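Local coordinates for protein CD1-2 antigen (Gallus gallus, PDB 3DBX) that probably presents lipid antigens to T cells, as a CD1-family relative of MHC class I built from an antigen-binding platform and an immunoglobulin-like domain, at residues Cys53-Val57 and Glu180-Asp184; Glu186-Pro190 and Ser213-Arg217. One frame throughout, in Å; residues are numbered along the deposited sequence.

Contact 1 (Cys53-Val57 and Glu180-Asp184); sequences CRPWV and EGRTD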
ATOM      1  N   CYS A  53      -9.401  -8.365  11.483  1.00 48.57           N
ATOM      2  CA  CYS A  53      -9.700  -6.950  11.286  1.00 48.57           C
ATOM      3  C   CYS A  53     -11.160  -6.646  10.994  1.00 50.32           C
ATOM      4  O   CYS A  53     -11.582  -5.491  11.092  1.00 51.15           O
ATOM      5  CB  CYS A  53      -8.880  -6.387  10.133  1.00 46.30           C
ATOM      6  SG  CYS A  53      -7.091  -6.580  10.255  1.00 47.57           S
ATOM      7  N   ARG A  54     -11.918  -7.660  10.596  1.00 50.66           N
ATOM      8  CA  ARG A  54     -13.309  -7.445  10.177  1.00 52.29           C
ATOM      9  C   ARG A  54     -14.240  -8.379  10.917  1.00 54.80           C
ATOM     10  O   ARG A  54     -13.867  -9.522  11.152  1.00 54.27           O
ATOM     11  CB  ARG A  54     -13.460  -7.636   8.656  1.00 50.18           C
ATOM     12  CG  ARG A  54     -12.607  -6.689   7.833  1.00 49.01           C
ATOM     13  CD  ARG A  54     -13.206  -5.303   7.843  1.00 53.76           C
ATOM     14  NE  ARG A  54     -12.413  -4.385   7.040  1.00 55.41           N
ATOM     15  CZ  ARG A  54     -12.005  -3.189   7.450  1.00 58.26           C
ATOM     16  NH1 ARG A  54     -12.345  -2.748   8.662  1.00 62.51           N
ATOM     17  NH2 ARG A  54     -11.274  -2.422   6.645  1.00 56.15           N
ATOM     18  N   PRO A  55     -15.461  -7.892  11.282  1.00 57.88           N
ATOM     19  CA  PRO A  55     -16.417  -8.713  12.029  1.00 61.33           C
ATOM     20  C   PRO A  55     -16.934  -9.931  11.250  1.00 61.61           C
ATOM     21  O   PRO A  55     -17.354 -10.910  11.876  1.00 64.53           O
ATOM     22  CB  PRO A  55     -17.559  -7.730  12.360  1.00 64.04           C
ATOM     23  CG  PRO A  55     -16.967  -6.363  12.183  1.00 62.36           C
ATOM     24  CD  PRO A  55     -15.999  -6.536  11.044  1.00 58.50           C
ATOM     25  N   TRP A  56     -16.893  -9.871   9.914  1.00 59.44           N
ATOM     26  CA  TRP A  56     -17.260 -11.006   9.036  1.00 59.53           C
ATOM     27  C   TRP A  56     -16.127 -12.042   8.816  1.00 59.56           C
ATOM     28  O   TRP A  56     -16.364 -13.087   8.214  1.00 61.00           O
ATOM     29  CB  TRP A  56     -17.796 -10.498   7.672  1.00 56.98           C
ATOM     30  CG  TRP A  56     -16.807  -9.638   6.871  1.00 51.09           C
ATOM     31  CD1 TRP A  56     -16.748  -8.278   6.843  1.00 48.02           C
ATOM     32  CD2 TRP A  56     -15.758 -10.098   6.008  1.00 47.67           C
ATOM     33  NE1 TRP A  56     -15.719  -7.857   6.029  1.00 45.78           N
ATOM     34  CE2 TRP A  56     -15.090  -8.955   5.515  1.00 43.54           C
ATOM     35  CE3 TRP A  56     -15.313 -11.360   5.613  1.00 46.87           C
ATOM     36  CZ2 TRP A  56     -14.016  -9.040   4.641  1.00 43.14           C
ATOM     37  CZ3 TRP A  56     -14.240 -11.442   4.762  1.00 44.88           C
ATOM     38  CH2 TRP A  56     -13.607 -10.293   4.277  1.00 43.38           C
ATOM     39  N   VAL A  57     -14.908 -11.749   9.291  1.00 59.79           N
ATOM     40  CA  VAL A  57     -13.730 -12.618   9.079  1.00 60.33           C
ATOM     41  C   VAL A  57     -13.531 -13.808  10.075  1.00 64.61           C
ATOM     42  O   VAL A  57     -12.931 -14.837   9.710  1.00 64.75           O
ATOM     43  CB  VAL A  57     -12.415 -11.760   9.019  1.00 57.63           C
ATOM     44  CG1 VAL A  57     -11.161 -12.617   9.184  1.00 56.92           C
ATOM     45  CG2 VAL A  57     -12.315 -10.976   7.719  1.00 55.53           C
ATOM     46  N   GLU A 180     -18.759 -14.115   2.490  1.00 56.09           N
ATOM     47  CA  GLU A 180     -19.050 -13.506   3.797  1.00 54.91           C
ATOM     48  C   GLU A 180     -18.732 -12.008   3.831  1.00 51.11           C
ATOM     49  O   GLU A 180     -19.229 -11.263   4.685  1.00 51.17           O
ATOM     50  CB  GLU A 180     -18.129 -14.146   4.852  1.00 54.60           C
ATOM     51  CG  GLU A 180     -18.439 -15.569   5.182  1.00 60.64           C
ATOM     52  CD  GLU A 180     -19.739 -15.699   5.923  1.00 67.77           C
ATOM     53  OE1 GLU A 180     -19.943 -14.927   6.890  1.00 70.32           O
ATOM     54  OE2 GLU A 180     -20.552 -16.564   5.542  1.00 71.40           O
ATOM     55  N   GLY A 181     -17.855 -11.581   2.934  1.00 46.29           N
ATOM     56  CA  GLY A 181     -17.276 -10.258   3.068  1.00 42.55           C
ATOM     57  C   GLY A 181     -17.722  -9.219   2.076  1.00 41.01           C
ATOM     58  O   GLY A 181     -16.993  -8.246   1.853  1.00 37.96           O
ATOM     59  N   ARG A 182     -18.899  -9.403   1.484  1.00 41.69           N
ATOM     60  CA  ARG A 182     -19.332  -8.478   0.433  1.00 43.12           C
ATOM     61  C   ARG A 182     -19.560  -7.045   0.897  1.00 43.02           C
ATOM     62  O   ARG A 182     -19.397  -6.114   0.116  1.00 42.68           O
ATOM     63  CB  ARG A 182     -20.528  -8.999  -0.339  1.00 45.27           C
ATOM     64  CG  ARG A 182     -20.175 -10.182  -1.210  1.00 47.44           C
ATOM     65  CD  ARG A 182     -21.258 -10.474  -2.253  1.00 48.81           C
ATOM     66  NE  ARG A 182     -22.316 -11.287  -1.723  1.00 53.52           N
ATOM     67  CZ  ARG A 182     -23.525 -11.402  -2.255  1.00 55.47           C
ATOM     68  NH1 ARG A 182     -23.870 -10.716  -3.346  1.00 56.61           N
ATOM     69  NH2 ARG A 182     -24.396 -12.195  -1.662  1.00 57.82           N
ATOM     70  N   THR A 183     -19.895  -6.883   2.174  1.00 44.43           N
ATOM     71  CA  THR A 183     -20.082  -5.567   2.790  1.00 45.42           C
ATOM     72  C   THR A 183     -18.876  -4.623   2.573  1.00 44.20           C
ATOM     73  O   THR A 183     -19.035  -3.419   2.413  1.00 43.85           O
ATOM     74  CB  THR A 183     -20.501  -5.693   4.285  1.00 46.11           C
ATOM     75  OG1 THR A 183     -20.873  -4.410   4.782  1.00 44.76           O
ATOM     76  CG2 THR A 183     -19.377  -6.255   5.144  1.00 42.71           C
ATOM     77  N   ASP A 184     -17.680  -5.200   2.560  1.00 32.39           N
ATOM     78  CA  ASP A 184     -16.435  -4.494   2.199  1.00 33.99           C
ATOM     79  C   ASP A 184     -15.997  -4.703   0.740  1.00 33.98           C
ATOM     80  O   ASP A 184     -15.613  -3.748   0.037  1.00 31.93           O
ATOM     81  CB  ASP A 184     -15.330  -4.940   3.153  1.00 36.90           C
ATOM     82  CG  ASP A 184     -15.192  -4.018   4.331  1.00 40.01           C
ATOM     83  OD1 ASP A 184     -14.806  -2.840   4.106  1.00 47.71           O
ATOM     84  OD2 ASP A 184     -15.463  -4.456   5.452  1.00 44.70           O
TER

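Contact 2 (Glu186-Pro190 and Ser213-Arg217); sequences ERRVP and SFYPR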
ATOM      1  N   GLU A 186     -17.827  -5.588  -1.961  1.00 37.71           N
ATOM      2  CA  GLU A 186     -18.684  -4.971  -2.988  1.00 37.89           C
ATOM      3  C   GLU A 186     -19.180  -3.542  -2.703  1.00 35.37           C
ATOM      4  O   GLU A 186     -20.132  -3.095  -3.323  1.00 36.21           O
ATOM      5  CB  GLU A 186     -19.862  -5.885  -3.368  1.00 40.38           C
ATOM      6  CG  GLU A 186     -19.433  -7.221  -3.948  1.00 42.23           C
ATOM      7  CD  GLU A 186     -20.597  -8.155  -4.226  1.00 48.38           C
ATOM      8  OE1 GLU A 186     -21.795  -7.732  -4.169  1.00 52.13           O
ATOM      9  OE2 GLU A 186     -20.298  -9.340  -4.528  1.00 57.37           O
ATOM     10  N   ARG A 187     -18.533  -2.845  -1.776  1.00 33.35           N
ATOM     11  CA  ARG A 187     -18.861  -1.477  -1.449  1.00 31.90           C
ATOM     12  C   ARG A 187     -18.458  -0.649  -2.672  1.00 30.65           C
ATOM     13  O   ARG A 187     -17.462  -0.967  -3.340  1.00 28.42           O
ATOM     14  CB  ARG A 187     -18.088  -1.017  -0.194  1.00 32.27           C
ATOM     15  CG  ARG A 187     -18.309   0.474   0.192  1.00 30.74           C
ATOM     16  CD  ARG A 187     -17.596   0.864   1.530  1.00 33.34           C
ATOM     17  NE  ARG A 187     -16.186   0.457   1.481  1.00 33.67           N
ATOM     18  CZ  ARG A 187     -15.139   1.284   1.393  1.00 30.96           C
ATOM     19  NH1 ARG A 187     -15.286   2.595   1.409  1.00 31.71           N
ATOM     20  NH2 ARG A 187     -13.929   0.765   1.353  1.00 32.05           N
ATOM     21  N   ARG A 188     -19.258   0.370  -2.985  1.00 29.81           N
ATOM     22  CA  ARG A 188     -18.988   1.293  -4.110  1.00 29.94           C
ATOM     23  C   ARG A 188     -19.304   2.679  -3.602  1.00 28.11           C
ATOM     24  O   ARG A 188     -20.423   2.926  -3.124  1.00 28.93           O
ATOM     25  CB  ARG A 188     -19.869   0.939  -5.337  1.00 32.25           C
ATOM     26  CG  ARG A 188     -19.667  -0.517  -5.770  1.00 36.29           C
ATOM     27  CD  ARG A 188     -20.486  -0.968  -6.947  1.00 41.27           C
ATOM     28  NE  ARG A 188     -21.894  -1.211  -6.588  1.00 54.09           N
ATOM     29  CZ  ARG A 188     -22.614  -2.277  -6.951  1.00 58.27           C
ATOM     30  NH1 ARG A 188     -22.066  -3.258  -7.679  1.00 61.91           N
ATOM     31  NH2 ARG A 188     -23.887  -2.368  -6.570  1.00 57.77           N
ATOM     32  N   VAL A 189     -18.318   3.578  -3.673  1.00 25.57           N
ATOM     33  CA  VAL A 189     -18.511   4.975  -3.285  1.00 24.44           C
ATOM     34  C   VAL A 189     -18.009   5.840  -4.447  1.00 23.35           C
ATOM     35  O   VAL A 189     -16.834   5.757  -4.794  1.00 22.20           O
ATOM     36  CB  VAL A 189     -17.639   5.343  -2.057  1.00 24.59           C
ATOM     37  CG1 VAL A 189     -17.866   6.758  -1.734  1.00 25.19           C
ATOM     38  CG2 VAL A 189     -18.011   4.458  -0.836  1.00 25.15           C
ATOM     39  N   PRO A 190     -18.915   6.575  -5.135  1.00 23.24           N
ATOM     40  CA  PRO A 190     -18.451   7.378  -6.292  1.00 22.33           C
ATOM     41  C   PRO A 190     -17.527   8.553  -5.930  1.00 22.85           C
ATOM     42  O   PRO A 190     -17.639   9.100  -4.813  1.00 21.55           O
ATOM     43  CB  PRO A 190     -19.753   7.854  -6.955  1.00 24.28           C
ATOM     44  CG  PRO A 190     -20.805   6.878  -6.474  1.00 24.24           C
ATOM     45  CD  PRO A 190     -20.368   6.574  -5.019  1.00 24.40           C
ATOM     46  N   SER A 213     -12.628  10.654  -2.492  1.00 25.73           N
ATOM     47  CA  SER A 213     -13.771   9.938  -1.879  1.00 27.50           C
ATOM     48  C   SER A 213     -14.171   8.633  -2.492  1.00 26.50           C
ATOM     49  O   SER A 213     -15.203   8.065  -2.081  1.00 28.05           O
ATOM     50  CB  SER A 213     -15.016  10.839  -1.750  1.00 29.42           C
ATOM     51  OG  SER A 213     -14.745  11.896  -0.841  1.00 35.51           O
ATOM     52  N   PHE A 214     -13.376   8.108  -3.432  1.00 23.80           N
ATOM     53  CA  PHE A 214     -13.874   6.988  -4.233  1.00 23.42           C
ATOM     54  C   PHE A 214     -13.418   5.589  -3.821  1.00 24.79           C
ATOM     55  O   PHE A 214     -12.316   5.387  -3.324  1.00 24.01           O
ATOM     56  CB  PHE A 214     -13.580   7.201  -5.720  1.00 22.26           C
ATOM     57  CG  PHE A 214     -12.111   7.339  -6.041  1.00 21.76           C
ATOM     58  CD1 PHE A 214     -11.517   8.580  -6.047  1.00 23.62           C
ATOM     59  CD2 PHE A 214     -11.363   6.228  -6.406  1.00 22.23           C
ATOM     60  CE1 PHE A 214     -10.144   8.725  -6.407  1.00 22.90           C
ATOM     61  CE2 PHE A 214     -10.022   6.331  -6.718  1.00 24.04           C
ATOM     62  CZ  PHE A 214      -9.398   7.590  -6.702  1.00 22.91           C
ATOM     63  N   TYR A 215     -14.286   4.616  -4.057  1.00 23.92           N
ATOM     64  CA  TYR A 215     -13.898   3.232  -3.817  1.00 25.17           C
ATOM     65  C   TYR A 215     -14.715   2.391  -4.802  1.00 25.23           C
ATOM     66  O   TYR A 215     -15.901   2.641  -4.970  1.00 24.62           O
ATOM     67  CB  TYR A 215     -14.183   2.829  -2.345  1.00 25.71           C
ATOM     68  CG  TYR A 215     -13.714   1.413  -2.064  1.00 26.66           C
ATOM     69  CD1 TYR A 215     -14.587   0.338  -2.147  1.00 26.68           C
ATOM     70  CD2 TYR A 215     -12.374   1.156  -1.785  1.00 27.56           C
ATOM     71  CE1 TYR A 215     -14.144  -0.974  -1.936  1.00 31.58           C
ATOM     72  CE2 TYR A 215     -11.916  -0.152  -1.565  1.00 28.70           C
ATOM     73  CZ  TYR A 215     -12.804  -1.207  -1.642  1.00 30.63           C
ATOM     74  OH  TYR A 215     -12.335  -2.488  -1.413  1.00 34.03           O
ATOM     75  N   PRO A 216     -14.113   1.369  -5.432  1.00 26.24           N
ATOM     76  CA  PRO A 216     -12.766   0.819  -5.318  1.00 27.31           C
ATOM     77  C   PRO A 216     -11.667   1.693  -5.966  1.00 27.45           C
ATOM     78  O   PRO A 216     -11.958   2.753  -6.509  1.00 25.85           O
ATOM     79  CB  PRO A 216     -12.897  -0.565  -5.984  1.00 29.51           C
ATOM     80  CG  PRO A 216     -14.050  -0.432  -6.947  1.00 29.63           C
ATOM     81  CD  PRO A 216     -14.989   0.557  -6.301  1.00 27.54           C
ATOM     82  N   ARG A 217     -10.427   1.225  -5.905  1.00 28.12           N
ATOM     83  CA  ARG A 217      -9.256   1.996  -6.303  1.00 29.86           C
ATOM     84  C   ARG A 217      -9.122   2.341  -7.789  1.00 30.04           C
ATOM     85  O   ARG A 217      -8.594   3.427  -8.108  1.00 30.11           O
ATOM     86  CB  ARG A 217      -7.996   1.221  -5.877  1.00 31.90           C
ATOM     87  CG  ARG A 217      -6.672   2.050  -5.869  1.00 33.77           C
ATOM     88  CD  ARG A 217      -5.519   1.115  -5.509  1.00 39.39           C
ATOM     89  NE  ARG A 217      -4.284   1.827  -5.139  1.00 51.37           N
ATOM     90  CZ  ARG A 217      -3.337   2.220  -5.995  1.00 56.47           C
ATOM     91  NH1 ARG A 217      -3.492   2.031  -7.304  1.00 58.94           N
ATOM     92  NH2 ARG A 217      -2.239   2.837  -5.546  1.00 58.61           N
TER

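Contact 1 (Cys53-Val57 and Glu180-Asp184)
Asp184 OD2 is approached from two directions across this contact, by the indole of Trp56 and by the guanidinium of Arg54. Trp56 NE1 lies 3.5 Å from Asp184 OD2, and its N-H points almost straight at the oxygen (166°) from the ring edge, although the bond is long and weak. Arg54 NE is 3.4 Å from Asp184 OD2, but the carboxylate lies over one face of the guanidinium, with OD1 on that face and the two planes 18° apart; this salt bridge therefore rests on charge, and no N-H is directed along it.

The indole itself is sandwiched. Gly181 CA sits over the six-membered ring, 3.3 Å from its centroid, a CH-pi contact in which the bare alpha carbon presses on the face. Arg54 CB and Val57 CG2 cover the opposite face toward its rim. Trp56 takes up the rotamer with CG wedged between backbone N and carbonyl carbon (chi1 60°), which turns the ring face onto Gly181, between helices 156-180 and 182-185. There Glu180 O meets Trp56 CB at 3.4 Å, and Thr183 CG2 leans obliquely on Trp56 CD1 at 3.7 Å.

Trp56 also packs on Ile40 of strand 38-43, so the indole joins the helix junction to the platform sheet. Trp56 O is buried without a partner; the one hydrogen bond is long and weak and the salt bridge has no directed N-H, so packing around the indole probably contributes much of the hold.

Contact 2 (Glu186-Pro190 and Ser213-Arg217)
Arg187 and Tyr215 both start with CG anti to the backbone N, and the arginine chain then bends at chi3 (51°), which folds its guanidinium back over the tyrosine ring. The two flat groups lie stacked, planes 15° apart and centres 4.0 Å apart, with Arg187 NH2 above the middle of the ring. This is a cation-pi pair, with Arg187 CZ over the ring face, 22° off its normal. The cis peptide before Pro216 goes with the proline ring lying on the other face of the same tyrosine, Pro216 CB over its centre. The same NH2 of Arg187 donates to Leu247 O, while Tyr215 OH, at the far end of the ring, is hydrogen-bonded to Asp37 OD1.

Beside the stack, the backbones form a single antiparallel bridge, a hydrogen-bonded pair. Val189 N to Tyr215 O and Tyr215 N to Val189 O are both 2.9 Å. Each carbonyl also receives a CA-H contact: Phe214 CA stands 3.3 Å from Val189 O, and Arg188 CA 3.5 Å from Tyr215 O. Ser213 and Phe214 both face Tyr249 in a G1 beta bulge where the chain turns its corner. Ser213 OG is hydrogen-bonded to a basic side chain of another protein chain.

The sequence Phe-Tyr-Pro with a cis proline is a familiar element of immunoglobulin constant domains. Here it meets the linker that leaves helix 182-185. The electron-rich ring would be expected to stabilise the arginine charge, while the bonds to Leu247 O and Asp37 OD1 probably limit how the pair can rotate; together with the paired backbone bonds, this would help to set the path of the linker over the domain.

How the contacts relate
Contact 1 closes before contact 2 opens along the chain, and their centres are about 16 Å apart. Contact 1 belongs to the MHC-like platform, joining the loop after strand 50-52 to the end of the long helix 156-180 and the start of helix 182-185; contact 2 lies where the linker after that short helix meets the immunoglobulin-like domain, at the end of strand 204-214. The two touch directly, Asp184 O packing 3.7 Å from Tyr215 CE1. Since Asp37, just before strand 38-43, also binds that tyrosine, platform and immunoglobulin-like domain are joined through space as well as through the linker, consistent with a defined relative orientation.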